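Local coordinates for hypothetical 13.2 KDA protein (PDB 2VQC), which is a winged-helix protein essential for the function of Sulfolobus spindle-shaped virus 1 and probably binds DNA, at residues Y21-E25 against T74-I78. Sequence-based numbering, arbitrary orientation.
Sequences YKILE and TFKWI
Trp-77 lays its indole against helix 13-27, where Tyr-21, Leu-24 and Glu-25 receive it; tryptophan's broad flat surface can cover a helix flank and still offer an edge. The CH-pi part comes from Glu-25: its CB stands 3.7 Å from the centroid of the six-membered ring, only 5° off the ring normal. With CG anti to the backbone N (chi1 179°), CA, CB and CG lie over one face of the indole. The carboxylate lies over the CZ2-CH2 rim, tilted 28°, with Glu-25 CD 3.5 Å from Trp-77 CZ2. Glutamate suits this border, its aliphatic stem covering the ring.

The aromatic pair is an offset edge-to-face one. Trp-77 directs its CZ3 edge at the Tyr-21 ring, 3.7 Å from Tyr-21 CZ, with the planes at 67°. Tyrosine adds a hydroxyl, hydrogen-bonded to Glu-63.

Apolar packing fills the inner side. Leu-24's forked methyls reach two places: CD1 meets Phe-75 CB at 3.9 Å, while CD2 rests on the strand backbone, 3.7 Å from both Phe-75 O and Trp-77 N.

No hydrogen bond links 21-25 to 74-78, on central strand 73-77; these non-directional contacts depend on shape complementarity, Glu-25 over the face and Tyr-21 at the edge together limiting the indole's rotation.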
loop_
_atom_site.group_PDB
_atom_site.type_symbol
_atom_site.label_atom_id
_atom_site.label_comp_id
_atom_site.label_asym_id
_atom_site.label_seq_id
_atom_site.Cartn_x
_atom_site.Cartn_y
_atom_site.Cartn_z
ATOM N N TYR A 21 3.364 -3.549 -3.112
ATOM C CA TYR A 21 2.476 -4.708 -3.196
ATOM C C TYR A 21 3.232 -6.015 -2.954
ATOM O O TYR A 21 2.732 -6.907 -2.260
ATOM C CB TYR A 21 1.767 -4.756 -4.549
ATOM C CG TYR A 21 0.649 -5.774 -4.612
ATOM C CD1 TYR A 21 -0.535 -5.571 -3.906
ATOM C CD2 TYR A 21 0.767 -6.930 -5.378
ATOM C CE1 TYR A 21 -1.568 -6.484 -3.952
ATOM C CE2 TYR A 21 -0.268 -7.856 -5.436
ATOM C CZ TYR A 21 -1.437 -7.622 -4.716
ATOM O OH TYR A 21 -2.478 -8.516 -4.751
ATOM N N LYS A 22 4.432 -6.134 -3.511
ATOM C CA LYS A 22 5.234 -7.322 -3.248
ATOM C C LYS A 22 5.890 -7.308 -1.864
ATOM O O LYS A 22 6.177 -8.367 -1.310
ATOM C CB LYS A 22 6.240 -7.600 -4.368
ATOM C CG LYS A 22 7.308 -6.591 -4.577
ATOM C CD LYS A 22 8.166 -7.050 -5.743
ATOM C CE LYS A 22 9.240 -6.042 -6.055
ATOM N NZ LYS A 22 10.130 -6.477 -7.176
ATOM N N ILE A 23 6.091 -6.123 -1.294
ATOM C CA ILE A 23 6.486 -6.016 0.113
ATOM C C ILE A 23 5.335 -6.469 1.035
ATOM O O ILE A 23 5.574 -7.057 2.096
ATOM C CB ILE A 23 6.977 -4.585 0.456
ATOM C CG1 ILE A 23 8.309 -4.331 -0.258
ATOM C CG2 ILE A 23 7.129 -4.401 1.974
ATOM C CD1 ILE A 23 8.939 -2.980 0.012
ATOM N N LEU A 24 4.097 -6.214 0.611
ATOM C CA LEU A 24 2.901 -6.652 1.338
ATOM C C LEU A 24 2.833 -8.181 1.437
ATOM O O LEU A 24 2.477 -8.737 2.480
ATOM C CB LEU A 24 1.635 -6.148 0.625
ATOM C CG LEU A 24 0.348 -5.861 1.416
ATOM C CD1 LEU A 24 -0.862 -6.092 0.511
ATOM C CD2 LEU A 24 0.206 -6.657 2.691
ATOM N N GLU A 25 3.156 -8.844 0.329
ATOM C CA GLU A 25 3.156 -10.304 0.243
ATOM C C GLU A 25 4.182 -10.914 1.195
ATOM O O GLU A 25 3.924 -11.952 1.808
ATOM C CB GLU A 25 3.444 -10.733 -1.202
ATOM C CG GLU A 25 3.490 -12.238 -1.442
ATOM C CD GLU A 25 3.523 -12.593 -2.923
ATOM O OE1 GLU A 25 3.901 -11.724 -3.740
ATOM O OE2 GLU A 25 3.172 -13.745 -3.273
ATOM N N THR A 74 -5.361 -0.186 6.432
ATOM C CA THR A 74 -4.377 -1.251 6.575
ATOM C C THR A 74 -4.582 -2.283 5.475
ATOM O O THR A 74 -5.681 -2.805 5.305
ATOM C CB THR A 74 -4.498 -1.950 7.949
ATOM O OG1 THR A 74 -4.526 -0.969 8.996
ATOM C CG2 THR A 74 -3.330 -2.909 8.180
ATOM N N PHE A 75 -3.522 -2.568 4.730
ATOM C CA PHE A 75 -3.551 -3.586 3.692
ATOM C C PHE A 75 -3.132 -4.910 4.308
ATOM O O PHE A 75 -2.150 -4.971 5.044
ATOM C CB PHE A 75 -2.616 -3.198 2.547
ATOM C CG PHE A 75 -2.950 -1.873 1.933
ATOM C CD1 PHE A 75 -3.843 -1.791 0.878
ATOM C CD2 PHE A 75 -2.402 -0.698 2.438
ATOM C CE1 PHE A 75 -4.170 -0.559 0.317
ATOM C CE2 PHE A 75 -2.724 0.537 1.883
ATOM C CZ PHE A 75 -3.612 0.604 0.819
ATOM N N LYS A 76 -3.887 -5.962 4.016
ATOM C CA LYS A 76 -3.597 -7.289 4.540
ATOM C C LYS A 76 -3.496 -8.307 3.411
ATOM O O LYS A 76 -4.353 -8.356 2.528
ATOM C CB LYS A 76 -4.674 -7.718 5.536
ATOM C CG LYS A 76 -4.408 -9.076 6.176
ATOM C CD LYS A 76 -5.262 -9.297 7.410
ATOM C CE LYS A 76 -4.854 -10.563 8.143
ATOM N NZ LYS A 76 -5.514 -10.672 9.479
ATOM N N TRP A 77 -2.438 -9.109 3.452
ATOM C CA TRP A 77 -2.261 -10.218 2.527
ATOM C C TRP A 77 -3.112 -11.404 3.004
ATOM O O TRP A 77 -2.942 -11.876 4.125
ATOM C CB TRP A 77 -0.783 -10.612 2.457
ATOM C CG TRP A 77 -0.475 -11.525 1.326
ATOM C CD1 TRP A 77 -0.258 -12.868 1.393
ATOM C CD2 TRP A 77 -0.369 -11.166 -0.055
ATOM N NE1 TRP A 77 -0.014 -13.369 0.138
ATOM C CE2 TRP A 77 -0.075 -12.344 -0.770
ATOM C CE3 TRP A 77 -0.493 -9.961 -0.759
ATOM C CZ2 TRP A 77 0.102 -12.354 -2.157
ATOM C CZ3 TRP A 77 -0.314 -9.970 -2.137
ATOM C CH2 TRP A 77 -0.022 -11.158 -2.819
ATOM N N ILE A 78 -4.026 -11.872 2.154
ATOM C CA ILE A 78 -4.976 -12.920 2.540
ATOM C C ILE A 78 -4.957 -14.140 1.618
ATOM O O ILE A 78 -5.823 -15.006 1.729
ATOM C CB ILE A 78 -6.422 -12.362 2.618
ATOM C CG1 ILE A 78 -6.840 -11.738 1.282
ATOM C CG2 ILE A 78 -6.532 -11.338 3.743
ATOM C CD1 ILE A 78 -8.332 -11.590 1.126
#